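Local coordinates for protein nucleocapsid (Crimean-congo hemorrhagic fever virus, PDB 4AKL) that binds single- and double-stranded RNA, probably packages the viral genome, and shows a sequence-nonspecific DNA endonuclease activity, at residues S65-A70 and V431-I436; C74-E79 and T410-N415; N125-A130 and M375-L380; N150-E155 and S458-Q463; V327-F332 and P396-D401. One frame throughout, in Å; residues are numbered along the deposited sequence. Where two conformers were deposited one is given.

Contact 1: residues S65-A70 and V431-I436; sequences SALVEA and VKLFEI
L433 of helix 425-440 reaches into the side of helix 56-71 that carries A66, L67 and A70, the central event in an antiparallel pairing of two helices. The short segments 65-70 and 431-436 run at 175° to each other with their axes 10.6 Å apart, a wide spacing at which leucine and isoleucine branches bridge the distance to small alanines.

The van der Waals contacts centre on L433. Its CG stands anti to the carbonyl carbon (chi1 -69°), which sends the two methyls across the interface. CD2 settles against the backbone of the facing helix, 4.0 Å from L67 CA, and also lies near A66 CB. The other methyl, CD1, divides its contacts between the end of L67 and A70 CB. The side chains of L67 and L433 cross at about a right angle and meet methyl to methyl, CD1 to CD1 at 4.1 Å.

Polar and charged groups stay off this seam and act to the outside. E69 forms a salt bridge with R45, K432 forms one with D44, and E435 is hydrogen-bonded to S165; the helices are thus tied to other parts of the fold, while the surface between them is apolar. F46 of helix 45-52 touches both A66 and I436, covering one border of the pair, and I413 touches L433.

One helical turn along from L433, I436 adds the last piece of packing: its terminal methyl CD1 rests 3.8 Å from A66 CB.

Contact 2: residues C74-E79 and T410-N415; sequences CAPIYE and TKSILN
With CG anti to the backbone N (chi1 -166°), N415 extends its carboxamide from the 3-10 segment 410-415 toward the chain at C74-P76; S412, with OG beside its own backbone N (chi1 -69°), turns its hydroxyl oxygen to A75. These two side chains carry the contact from one side, and the loop leading into helix 77-83 receives them.

N415 ND2 donates to C74 O at 2.9 Å in a nearly straight bond, 166° at the hydrogen. The acceptor lies in the plane of the amide, whereas the donor stands well above the carbonyl plane of C74, so the bond is well directed from the asparagine only. The same amide packs against P76, with N415 CG 3.6 Å from P76 CB; the two side chains lie alongside, pointing opposite ways. P76 is the N-cap of helix 77-83, and the contact thus lies at the residue that caps this helix.

S412 OG lies over A75, 3.6 Å from A75 CA. Nearby, C74 SG comes within 4.0 Å of S412 CB.

The other end of the N415 amide is engaged too: OD1 accepts from the backbone N of S33. Both polar ends of a buried carboxamide are thus satisfied by main chain, which defines its flip and lets a single side chain join the T31-S33 region to the chain leading into helix 77-83.

Contact 3: residues N125-A130 and M375-L380; sequences NYQQAA and MHPAVL
Y126 OH, at the far end of the ring that spans this contact, is gripped by two groups beyond it, the backbone N of D305 and the hydroxyl of S309, a serine that also bonds to P377 O and so reaches both sides of the junction. Held at its hydroxyl, the tyrosine ring becomes a platform for the turn H376-V379.

P377 lies over one face of that ring. Its CG sits 3.5 Å from the ring centroid and 24° off the normal, a CH-pi contact displaced toward the CD1-CE1 side of the ring. H376 meets the tyrosine differently, turning its edge to the Y126 face in an offset edge-to-face pair with planes at 80° and centroids 5.4 Å apart. A378 CB completes the set, 3.9 Å from Y126 CD2.

The imidazole is fixed at both nitrogens. ND1 accepts from A378 N at 3.1 Å, within the type I turn, while NE2 bonds to Q122 O. This pattern is consistent with a proton on NE2, and it settles which way the ring is flipped.

Through Y126, helix 120-136 is joined to a loop strung between helices 355-360 and 385-392; Q127 separately ties the same helix to the carbonyls of G301 and Q303, and helix 306-316 borders the junction, its Y312 touching A378.

Contact 4: residues N150-E155 and S458-Q463; sequences NKVLAE and SLVGKQ
L153 and V152 lay an extended chain across the C-terminal end of helix 450-460, where L459 and V460 offer their carbonyl oxygens.

Direct hydrogen bonding amounts to one link, L153 N to L459 O at 3.1 Å. The donor approaches the oxygen almost head-on, with 167° at the oxygen. It takes up a carbonyl of the last helical turn, where bonding within the helix runs out.

A water makes the second polar link. It donates to K151 O and to V460 O, at 2.6 and 2.5 Å, and so joins two acceptors that could not bond to each other. Together, the direct and the bridged link hold the extended chain at two successive carbonyls, those of L459 and V460.

Van der Waals packing on the backbone of the helix end falls to L153. Its CG is anti to the carbonyl carbon (chi1 -59°), and the side chain thereby lies along the helix end, with CD1 3.7 Å from S458 O. G461 terminates the helix in a Schellman motif; its positive phi of 113° favours glycine, and L153 CG packs close to its CA. The apolar part proper is modest, a single pair of side chains in which V152 CG1 meets V460 CG1 at 4.3 Å.

Around this junction, S458 OG is bonded to Y156 OH, just beyond the segment 150-155. N150 and V152 pair through their backbones with K473, and A154 pairs with N480 at the edge of the small parallel sheet of strands 155-156 and 480-481, which lies beside the end of helix 450-460.

Contact 5: residues V327-F332 and P396-D401; sequences VSQFLF and PVANPD
P396 has the most surface buried here, and it packs against F332 and Q329, two side chains of helix 324-336. The pyrrolidine lies over one face of F332: P396 CG stands 3.7 Å from the ring centroid and just 7° off the normal, a CH-pi contact almost exactly over the middle of the ring. P396 CD leans to the rim, 3.5 Å from F332 CD1. With CG anti to the backbone N (chi1 172°), the phenyl ring is carried out from the helix to meet the proline.

S328 provides the polar anchor. Its OG accepts from V397 N at 3.1 Å and is also bonded to F392 O, so a buried hydroxyl has two partners. F392 O can only accept, so the serine proton probably points there while OG accepts from V397 N. The V397 methyls pack round the same serine.

Q329 bends at chi2 (76°) and brings OE1 to within 3.7 Å of P396 CB. A water donates to Q329 OE1 and accepts from A398 N, extending the helix's hold to the type I turn P396-N399.

K4, near the N-terminus, also bonds to V397 and A398. Helix 324-336 is backed by helix 385-392 through L331 and by helix 341-350 through F330, while P400 packs on helix 10-24.

In the fold
Contacts 1 and 2 touch: L433 CD1 meets I413 CD1 at 3.4 Å, and L67 CD2 lies 3.8 Å from T410 OG1. Their centres are 15 Å apart, as are those of contacts 2 and 5, although contact 5 stops about 7 Å short of contact 2 between nearest atoms. The nearest atoms of contacts 2 and 4 are about 3 Å apart. Contact 3 is the most central, its centre about 8 Å from the middle of the chain, and contacts 4 and 5 are the farthest apart, with centres 32 Å from each other. Each contact joins remote sequence, illustrating how a largely helical nucleocapsid closes on itself; none contains a bound RNA or metal.

Contact 1: residues S65-A70 and V431-I436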
# COMPACT_ATOMS: atom_id res chain seq x y z
N SER A 65 -17.62 5.03 -16.77
CA SER A 65 -18.99 5.30 -16.27
C SER A 65 -19.42 4.24 -15.27
O SER A 65 -20.07 4.57 -14.27
CB SER A 65 -20.05 5.31 -17.39
OG SER A 65 -19.85 6.35 -18.29
N ALA A 66 -19.09 2.99 -15.55
CA ALA A 66 -19.39 1.89 -14.62
C ALA A 66 -18.71 2.12 -13.26
O ALA A 66 -19.30 1.93 -12.25
CB ALA A 66 -18.93 0.54 -15.19
N LEU A 67 -17.46 2.54 -13.31
CA LEU A 67 -16.65 2.73 -12.12
C LEU A 67 -17.19 3.89 -11.25
O LEU A 67 -17.28 3.80 -9.99
CB LEU A 67 -15.23 2.96 -12.58
CG LEU A 67 -14.11 3.10 -11.55
CD1 LEU A 67 -14.09 1.89 -10.59
CD2 LEU A 67 -12.80 3.27 -12.31
N VAL A 68 -17.56 4.99 -11.91
CA VAL A 68 -18.21 6.09 -11.19
C VAL A 68 -19.55 5.65 -10.59
O VAL A 68 -19.87 6.01 -9.44
CB VAL A 68 -18.38 7.27 -12.04
CG1 VAL A 68 -19.36 8.25 -11.37
CG2 VAL A 68 -17.01 7.85 -12.28
N GLU A 69 -20.31 4.89 -11.36
CA GLU A 69 -21.60 4.40 -10.89
C GLU A 69 -21.42 3.46 -9.69
O GLU A 69 -22.13 3.57 -8.71
CB GLU A 69 -22.33 3.69 -12.01
CG GLU A 69 -23.66 3.09 -11.53
CD GLU A 69 -24.80 3.39 -12.40
OE1 GLU A 69 -24.63 4.22 -13.34
OE2 GLU A 69 -25.90 2.80 -12.16
N ALA A 70 -20.43 2.57 -9.80
CA ALA A 70 -20.06 1.74 -8.71
C ALA A 70 -19.71 2.51 -7.40
O ALA A 70 -19.93 2.00 -6.32
CB ALA A 70 -18.87 0.89 -9.12
N VAL A 431 -16.41 -7.85 -8.88
CA VAL A 431 -16.59 -8.86 -9.93
C VAL A 431 -17.24 -8.28 -11.19
O VAL A 431 -16.81 -8.57 -12.34
CB VAL A 431 -17.46 -10.06 -9.38
CG1 VAL A 431 -18.07 -10.85 -10.47
CG2 VAL A 431 -16.63 -10.93 -8.47
N LYS A 432 -18.26 -7.46 -10.98
CA LYS A 432 -18.96 -6.87 -12.09
C LYS A 432 -18.00 -5.93 -12.81
O LYS A 432 -18.03 -5.89 -14.04
CB LYS A 432 -20.26 -6.18 -11.69
CG LYS A 432 -21.37 -6.32 -12.77
CD LYS A 432 -21.87 -7.80 -12.82
CE LYS A 432 -23.27 -8.00 -13.24
NZ LYS A 432 -23.52 -8.08 -14.69
N LEU A 433 -17.12 -5.23 -12.09
CA LEU A 433 -16.12 -4.38 -12.76
C LEU A 433 -15.09 -5.18 -13.56
O LEU A 433 -14.67 -4.76 -14.65
CB LEU A 433 -15.38 -3.46 -11.83
CG LEU A 433 -16.25 -2.37 -11.27
CD1 LEU A 433 -15.65 -1.86 -9.97
CD2 LEU A 433 -16.46 -1.22 -12.28
N PHE A 434 -14.68 -6.31 -13.01
CA PHE A 434 -13.80 -7.21 -13.69
C PHE A 434 -14.45 -7.72 -15.00
O PHE A 434 -13.83 -7.66 -16.01
CB PHE A 434 -13.42 -8.40 -12.78
CG PHE A 434 -12.54 -9.43 -13.45
CD1 PHE A 434 -11.17 -9.22 -13.58
CD2 PHE A 434 -13.06 -10.61 -13.91
CE1 PHE A 434 -10.37 -10.19 -14.18
CE2 PHE A 434 -12.24 -11.59 -14.52
CZ PHE A 434 -10.92 -11.36 -14.65
N GLU A 435 -15.69 -8.17 -14.93
CA GLU A 435 -16.38 -8.73 -16.07
C GLU A 435 -16.49 -7.66 -17.14
O GLU A 435 -16.25 -7.90 -18.31
CB GLU A 435 -17.74 -9.33 -15.67
CG GLU A 435 -17.56 -10.63 -14.78
CD GLU A 435 -18.85 -11.11 -14.09
OE1 GLU A 435 -19.75 -10.28 -13.78
OE2 GLU A 435 -18.97 -12.34 -13.86
N ILE A 436 -16.82 -6.44 -16.71
CA ILE A 436 -16.89 -5.31 -17.63
C ILE A 436 -15.51 -5.04 -18.29
O ILE A 436 -15.45 -4.88 -19.54
CB ILE A 436 -17.44 -4.07 -16.94
CG1 ILE A 436 -18.90 -4.27 -16.57
CG2 ILE A 436 -17.33 -2.83 -17.84
CD1 ILE A 436 -19.38 -3.24 -15.60

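Contact 2: residues C74-E79 and T410-N415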
# COMPACT_ATOMS: atom_id res chain seq x y z
N CYS A 74 -20.97 5.75 -2.22
CA CYS A 74 -20.57 4.89 -1.13
C CYS A 74 -19.28 5.31 -0.49
O CYS A 74 -18.64 4.48 0.17
CB CYS A 74 -20.51 3.45 -1.62
SG CYS A 74 -19.30 3.17 -2.73
N ALA A 75 -18.89 6.59 -0.64
CA ALA A 75 -17.74 7.13 0.10
C ALA A 75 -18.01 7.06 1.62
O ALA A 75 -19.12 7.35 2.05
CB ALA A 75 -17.41 8.56 -0.32
N PRO A 76 -17.01 6.63 2.41
CA PRO A 76 -17.06 6.60 3.88
C PRO A 76 -16.87 7.99 4.37
O PRO A 76 -15.72 8.45 4.58
CB PRO A 76 -15.92 5.67 4.26
CG PRO A 76 -14.99 5.80 3.22
CD PRO A 76 -15.75 6.06 1.94
N ILE A 77 -17.99 8.67 4.54
CA ILE A 77 -17.98 10.11 4.89
C ILE A 77 -17.12 10.50 6.07
O ILE A 77 -16.35 11.49 6.01
CB ILE A 77 -19.37 10.63 5.14
CG1 ILE A 77 -20.17 10.57 3.84
CG2 ILE A 77 -19.30 12.06 5.62
CD1 ILE A 77 -19.58 11.45 2.67
N TYR A 78 -17.22 9.73 7.13
CA TYR A 78 -16.54 10.07 8.40
C TYR A 78 -15.05 10.11 8.18
O TYR A 78 -14.38 11.07 8.54
CB TYR A 78 -16.87 9.05 9.49
CG TYR A 78 -16.27 9.37 10.83
CD1 TYR A 78 -16.94 10.17 11.71
CD2 TYR A 78 -15.00 8.88 11.21
CE1 TYR A 78 -16.42 10.48 12.94
CE2 TYR A 78 -14.45 9.20 12.47
CZ TYR A 78 -15.16 9.99 13.32
OH TYR A 78 -14.66 10.31 14.56
N GLU A 79 -14.52 9.07 7.56
CA GLU A 79 -13.08 8.94 7.43
C GLU A 79 -12.54 9.87 6.35
O GLU A 79 -11.47 10.45 6.54
CB GLU A 79 -12.67 7.50 7.18
CG GLU A 79 -12.89 6.62 8.38
CD GLU A 79 -14.35 6.16 8.63
OE1 GLU A 79 -15.19 6.22 7.70
OE2 GLU A 79 -14.65 5.72 9.80
N THR A 410 -12.38 5.16 -6.96
CA THR A 410 -12.25 3.71 -6.92
C THR A 410 -12.39 3.09 -5.54
O THR A 410 -13.29 2.32 -5.30
CB THR A 410 -10.97 3.24 -7.66
OG1 THR A 410 -11.01 3.76 -8.99
CG2 THR A 410 -10.85 1.72 -7.77
N LYS A 411 -11.50 3.45 -4.61
CA LYS A 411 -11.44 2.72 -3.37
C LYS A 411 -12.64 2.91 -2.39
O LYS A 411 -12.66 2.29 -1.31
CB LYS A 411 -10.05 2.91 -2.74
CG LYS A 411 -9.09 1.97 -3.42
CD LYS A 411 -7.67 2.14 -3.04
CE LYS A 411 -6.84 1.15 -3.82
NZ LYS A 411 -5.43 1.44 -3.63
N SER A 412 -13.63 3.74 -2.77
CA SER A 412 -14.83 3.85 -2.01
C SER A 412 -15.54 2.52 -1.99
O SER A 412 -16.31 2.27 -1.08
CB SER A 412 -15.73 4.95 -2.47
OG SER A 412 -15.15 6.22 -2.21
N ILE A 413 -15.28 1.68 -3.01
CA ILE A 413 -15.73 0.29 -3.05
C ILE A 413 -15.42 -0.50 -1.78
O ILE A 413 -16.20 -1.37 -1.40
CB ILE A 413 -15.16 -0.46 -4.33
CG1 ILE A 413 -15.97 -0.10 -5.53
CG2 ILE A 413 -15.30 -1.91 -4.23
CD1 ILE A 413 -15.26 -0.36 -6.90
N LEU A 414 -14.28 -0.23 -1.14
CA LEU A 414 -13.88 -0.94 0.06
C LEU A 414 -14.77 -0.60 1.27
O LEU A 414 -14.73 -1.29 2.26
CB LEU A 414 -12.41 -0.61 0.39
CG LEU A 414 -11.41 -1.19 -0.59
CD1 LEU A 414 -10.02 -0.74 -0.23
CD2 LEU A 414 -11.50 -2.72 -0.67
N ASN A 415 -15.55 0.49 1.17
CA ASN A 415 -16.62 0.80 2.12
C ASN A 415 -17.90 -0.04 1.90
O ASN A 415 -18.79 -0.02 2.74
CB ASN A 415 -16.96 2.29 2.07
CG ASN A 415 -17.79 2.74 3.24
OD1 ASN A 415 -17.62 2.24 4.38
ND2 ASN A 415 -18.71 3.66 2.99

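Contact 3: residues N125-A130 and M375-L380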
# COMPACT_ATOMS: atom_id res chain seq x y z
N ASN A 125 11.79 1.72 3.58
CA ASN A 125 11.78 3.04 4.16
C ASN A 125 10.42 3.73 3.99
O ASN A 125 9.93 4.39 4.91
CB ASN A 125 12.91 3.88 3.54
CG ASN A 125 12.99 5.31 4.11
OD1 ASN A 125 12.10 6.15 3.87
ND2 ASN A 125 14.05 5.59 4.85
N TYR A 126 9.79 3.55 2.81
CA TYR A 126 8.51 4.17 2.57
C TYR A 126 7.45 3.56 3.51
O TYR A 126 6.64 4.26 4.05
CB TYR A 126 8.09 3.97 1.08
CG TYR A 126 6.62 4.15 0.82
CD1 TYR A 126 5.75 3.12 0.95
CD2 TYR A 126 6.10 5.37 0.44
CE1 TYR A 126 4.37 3.27 0.70
CE2 TYR A 126 4.71 5.56 0.20
CZ TYR A 126 3.85 4.50 0.33
OH TYR A 126 2.46 4.60 0.08
N GLN A 127 7.45 2.24 3.68
CA GLN A 127 6.46 1.60 4.56
C GLN A 127 6.62 2.07 5.98
O GLN A 127 5.64 2.42 6.65
CB GLN A 127 6.52 0.07 4.48
CG GLN A 127 6.23 -0.50 3.05
CD GLN A 127 4.79 -0.28 2.53
OE1 GLN A 127 3.84 -0.02 3.31
NE2 GLN A 127 4.63 -0.38 1.21
N GLN A 128 7.86 2.15 6.45
CA GLN A 128 8.11 2.61 7.83
C GLN A 128 7.73 4.07 7.97
O GLN A 128 7.19 4.48 9.03
CB GLN A 128 9.60 2.38 8.23
CG GLN A 128 10.02 0.90 8.22
CD GLN A 128 8.95 -0.08 8.88
OE1 GLN A 128 8.37 -0.99 8.22
NE2 GLN A 128 8.67 0.16 10.15
N ALA A 129 8.02 4.86 6.92
CA ALA A 129 7.66 6.26 6.93
C ALA A 129 6.12 6.46 7.04
O ALA A 129 5.67 7.37 7.71
CB ALA A 129 8.23 6.99 5.73
N ALA A 130 5.37 5.62 6.37
CA ALA A 130 3.90 5.69 6.37
C ALA A 130 3.33 5.40 7.75
O ALA A 130 2.40 6.04 8.19
CB ALA A 130 3.31 4.73 5.34
N MET A 375 6.56 -0.50 -9.82
CA MET A 375 6.69 0.91 -9.47
C MET A 375 6.68 1.13 -7.99
O MET A 375 5.95 0.45 -7.26
CB MET A 375 5.52 1.70 -10.09
CG MET A 375 5.68 3.18 -10.00
SD MET A 375 4.35 4.04 -10.90
CE MET A 375 4.88 3.82 -12.55
N HIS A 376 7.48 2.07 -7.53
CA HIS A 376 7.51 2.45 -6.09
C HIS A 376 6.19 3.08 -5.73
O HIS A 376 5.62 3.85 -6.54
CB HIS A 376 8.66 3.37 -5.80
CG HIS A 376 8.90 3.67 -4.34
ND1 HIS A 376 8.12 4.55 -3.63
CD2 HIS A 376 9.84 3.23 -3.48
CE1 HIS A 376 8.57 4.63 -2.40
NE2 HIS A 376 9.62 3.84 -2.28
N PRO A 377 5.67 2.78 -4.50
CA PRO A 377 4.34 3.23 -4.12
C PRO A 377 4.12 4.71 -3.90
O PRO A 377 2.96 5.15 -3.70
CB PRO A 377 4.09 2.51 -2.78
CG PRO A 377 5.43 2.19 -2.23
CD PRO A 377 6.20 1.85 -3.48
N ALA A 378 5.20 5.46 -3.91
CA ALA A 378 5.16 6.92 -3.75
C ALA A 378 5.18 7.62 -5.10
O ALA A 378 5.24 8.84 -5.12
CB ALA A 378 6.32 7.38 -2.93
N VAL A 379 5.14 6.86 -6.20
CA VAL A 379 5.19 7.43 -7.54
C VAL A 379 3.76 7.60 -8.11
O VAL A 379 2.99 6.62 -8.18
CB VAL A 379 6.06 6.60 -8.49
CG1 VAL A 379 6.10 7.22 -9.95
CG2 VAL A 379 7.47 6.46 -7.90
N LEU A 380 3.42 8.84 -8.46
CA LEU A 380 2.14 9.16 -9.07
C LEU A 380 2.02 8.69 -10.52
O LEU A 380 3.00 8.61 -11.23
CB LEU A 380 1.88 10.66 -9.00
CG LEU A 380 0.45 11.14 -9.34
CD1 LEU A 380 -0.63 10.49 -8.43
CD2 LEU A 380 0.37 12.65 -9.22

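Contact 4: residues N150-E155 and S458-Q463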
# COMPACT_ATOMS: atom_id res chain seq x y z
N ASN A 150 -3.33 -8.09 11.82
CA ASN A 150 -3.82 -9.46 12.01
C ASN A 150 -3.34 -10.25 10.77
O ASN A 150 -2.27 -9.88 10.20
CB ASN A 150 -5.35 -9.47 12.22
CG ASN A 150 -5.75 -9.24 13.68
OD1 ASN A 150 -4.97 -8.71 14.53
ND2 ASN A 150 -7.00 -9.65 14.00
N LYS A 151 -4.07 -11.31 10.36
CA LYS A 151 -3.72 -12.14 9.20
C LYS A 151 -4.76 -11.99 8.08
O LYS A 151 -5.88 -11.47 8.32
CB LYS A 151 -3.63 -13.61 9.63
CG LYS A 151 -2.54 -13.90 10.68
CD LYS A 151 -2.51 -15.38 11.09
CE LYS A 151 -1.40 -15.63 12.12
NZ LYS A 151 -0.06 -15.18 11.59
N VAL A 152 -4.41 -12.44 6.88
CA VAL A 152 -5.35 -12.41 5.75
C VAL A 152 -6.57 -13.30 6.08
O VAL A 152 -6.45 -14.19 6.88
CB VAL A 152 -4.70 -12.85 4.40
CG1 VAL A 152 -3.50 -11.95 4.06
CG2 VAL A 152 -4.31 -14.34 4.40
N LEU A 153 -7.72 -13.04 5.46
CA LEU A 153 -8.91 -13.91 5.64
C LEU A 153 -8.64 -15.30 5.03
O LEU A 153 -8.19 -15.40 3.90
CB LEU A 153 -10.15 -13.29 4.99
CG LEU A 153 -10.63 -11.90 5.47
CD1 LEU A 153 -11.73 -11.31 4.57
CD2 LEU A 153 -11.12 -11.97 6.90
N ALA A 154 -8.90 -16.36 5.81
CA ALA A 154 -8.77 -17.75 5.34
C ALA A 154 -9.90 -18.08 4.37
O ALA A 154 -9.69 -18.76 3.37
CB ALA A 154 -8.83 -18.72 6.51
N GLU A 155 -11.08 -17.59 4.69
CA GLU A 155 -12.28 -17.86 3.95
C GLU A 155 -12.82 -16.53 3.44
O GLU A 155 -12.67 -15.51 4.11
CB GLU A 155 -13.33 -18.52 4.88
CG GLU A 155 -12.77 -19.49 5.99
CD GLU A 155 -12.77 -21.02 5.66
OE1 GLU A 155 -13.76 -21.55 5.09
OE2 GLU A 155 -11.76 -21.70 5.99
N SER A 458 -9.59 -6.56 -0.31
CA SER A 458 -10.69 -7.10 0.44
C SER A 458 -10.29 -8.40 1.09
O SER A 458 -10.68 -8.66 2.20
CB SER A 458 -11.92 -7.35 -0.44
OG SER A 458 -13.04 -7.63 0.34
N LEU A 459 -9.50 -9.21 0.40
CA LEU A 459 -9.05 -10.51 0.93
C LEU A 459 -8.02 -10.40 2.09
O LEU A 459 -7.95 -11.32 2.94
CB LEU A 459 -8.49 -11.42 -0.18
CG LEU A 459 -9.44 -11.97 -1.26
CD1 LEU A 459 -8.63 -12.78 -2.22
CD2 LEU A 459 -10.61 -12.84 -0.67
N VAL A 460 -7.23 -9.32 2.12
CA VAL A 460 -6.32 -9.11 3.23
C VAL A 460 -7.11 -8.65 4.48
O VAL A 460 -6.61 -8.78 5.58
CB VAL A 460 -5.16 -8.15 2.92
CG1 VAL A 460 -4.39 -8.59 1.60
CG2 VAL A 460 -5.65 -6.76 2.82
N GLY A 461 -8.33 -8.15 4.28
CA GLY A 461 -9.23 -7.77 5.35
C GLY A 461 -9.51 -6.30 5.45
O GLY A 461 -10.11 -5.87 6.45
N LYS A 462 -9.11 -5.50 4.45
CA LYS A 462 -9.36 -4.08 4.49
C LYS A 462 -10.84 -3.85 4.34
O LYS A 462 -11.46 -4.41 3.44
CB LYS A 462 -8.59 -3.29 3.40
CG LYS A 462 -7.06 -3.29 3.61
CD LYS A 462 -6.23 -2.69 2.44
CE LYS A 462 -6.45 -1.16 2.30
NZ LYS A 462 -5.46 -0.40 1.42
N GLN A 463 -11.40 -3.05 5.22
CA GLN A 463 -12.77 -2.63 5.16
C GLN A 463 -12.94 -1.09 5.08
O GLN A 463 -14.03 -0.58 5.33
CB GLN A 463 -13.50 -3.18 6.36
CG GLN A 463 -13.56 -4.68 6.30
CD GLN A 463 -14.34 -5.27 7.39
OE1 GLN A 463 -14.41 -6.46 7.46
NE2 GLN A 463 -14.96 -4.45 8.25
O HOH W 1 -6.56 -8.93 8.10

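Contact 5: residues V327-F332 and P396-D401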
# COMPACT_ATOMS: atom_id res chain seq x y z
N VAL A 327 -7.66 21.58 -4.52
CA VAL A 327 -7.28 20.22 -4.92
C VAL A 327 -8.50 19.33 -4.72
O VAL A 327 -8.87 18.53 -5.57
CB VAL A 327 -6.10 19.65 -4.10
CG1 VAL A 327 -5.82 18.24 -4.52
CG2 VAL A 327 -4.84 20.52 -4.28
N SER A 328 -9.11 19.49 -3.55
CA SER A 328 -10.32 18.81 -3.19
C SER A 328 -11.42 19.06 -4.23
O SER A 328 -12.10 18.15 -4.66
CB SER A 328 -10.75 19.23 -1.79
OG SER A 328 -12.05 18.78 -1.47
N GLN A 329 -11.57 20.30 -4.64
CA GLN A 329 -12.61 20.62 -5.61
C GLN A 329 -12.33 19.94 -6.96
O GLN A 329 -13.23 19.35 -7.58
CB GLN A 329 -12.73 22.11 -5.81
CG GLN A 329 -14.05 22.50 -6.50
CD GLN A 329 -15.19 22.42 -5.53
OE1 GLN A 329 -15.05 22.84 -4.37
NE2 GLN A 329 -16.31 21.89 -5.97
N PHE A 330 -11.07 20.01 -7.39
CA PHE A 330 -10.62 19.39 -8.64
C PHE A 330 -11.00 17.89 -8.68
O PHE A 330 -11.55 17.39 -9.66
CB PHE A 330 -9.10 19.56 -8.78
CG PHE A 330 -8.54 19.12 -10.11
CD1 PHE A 330 -8.19 17.83 -10.32
CD2 PHE A 330 -8.33 20.04 -11.13
CE1 PHE A 330 -7.64 17.43 -11.57
CE2 PHE A 330 -7.79 19.67 -12.33
CZ PHE A 330 -7.46 18.33 -12.55
N LEU A 331 -10.68 17.18 -7.59
CA LEU A 331 -10.94 15.77 -7.49
C LEU A 331 -12.41 15.46 -7.39
O LEU A 331 -12.86 14.46 -7.94
CB LEU A 331 -10.16 15.18 -6.34
CG LEU A 331 -8.62 15.24 -6.48
CD1 LEU A 331 -7.88 15.10 -5.12
CD2 LEU A 331 -8.10 14.19 -7.51
N PHE A 332 -13.16 16.32 -6.74
CA PHE A 332 -14.59 16.15 -6.59
C PHE A 332 -15.27 16.21 -7.94
O PHE A 332 -16.08 15.37 -8.23
CB PHE A 332 -15.19 17.22 -5.67
CG PHE A 332 -16.70 17.22 -5.61
CD1 PHE A 332 -17.38 16.29 -4.86
CD2 PHE A 332 -17.44 18.19 -6.31
CE1 PHE A 332 -18.77 16.28 -4.81
CE2 PHE A 332 -18.85 18.23 -6.26
CZ PHE A 332 -19.52 17.27 -5.51
N PRO A 396 -16.10 17.83 -1.34
CA PRO A 396 -15.37 19.08 -1.64
C PRO A 396 -15.38 19.96 -0.39
O PRO A 396 -16.46 20.38 0.08
CB PRO A 396 -16.18 19.70 -2.76
CG PRO A 396 -17.56 19.28 -2.52
CD PRO A 396 -17.50 17.91 -1.79
N VAL A 397 -14.21 20.22 0.15
CA VAL A 397 -14.14 20.82 1.51
C VAL A 397 -14.65 22.25 1.59
O VAL A 397 -15.02 22.70 2.67
CB VAL A 397 -12.72 20.74 2.12
CG1 VAL A 397 -12.28 19.28 2.25
CG2 VAL A 397 -11.76 21.56 1.32
N ALA A 398 -14.67 22.94 0.46
CA ALA A 398 -15.21 24.30 0.37
C ALA A 398 -16.74 24.34 0.57
O ALA A 398 -17.26 25.33 1.06
CB ALA A 398 -14.83 24.95 -0.97
N ASN A 399 -17.44 23.28 0.15
CA ASN A 399 -18.92 23.17 0.32
C ASN A 399 -19.29 21.69 0.55
O ASN A 399 -19.78 21.05 -0.36
CB ASN A 399 -19.65 23.72 -0.92
CG ASN A 399 -19.55 25.25 -1.05
OD1 ASN A 399 -20.13 25.99 -0.25
ND2 ASN A 399 -18.82 25.73 -2.07
N PRO A 400 -19.03 21.15 1.75
CA PRO A 400 -19.18 19.71 2.04
C PRO A 400 -20.50 19.05 1.69
O PRO A 400 -20.49 17.86 1.36
CB PRO A 400 -18.97 19.64 3.57
CG PRO A 400 -18.09 20.71 3.84
CD PRO A 400 -18.49 21.85 2.93
N ASP A 401 -21.60 19.80 1.74
CA ASP A 401 -22.94 19.22 1.44
C ASP A 401 -23.10 18.78 -0.00
O ASP A 401 -23.93 17.91 -0.29
CB ASP A 401 -24.06 20.17 1.89
CG ASP A 401 -24.28 20.12 3.40
OD1 ASP A 401 -24.22 19.01 3.98
OD2 ASP A 401 -24.53 21.18 4.00
O HOH W 2 -13.48 22.04 -2.31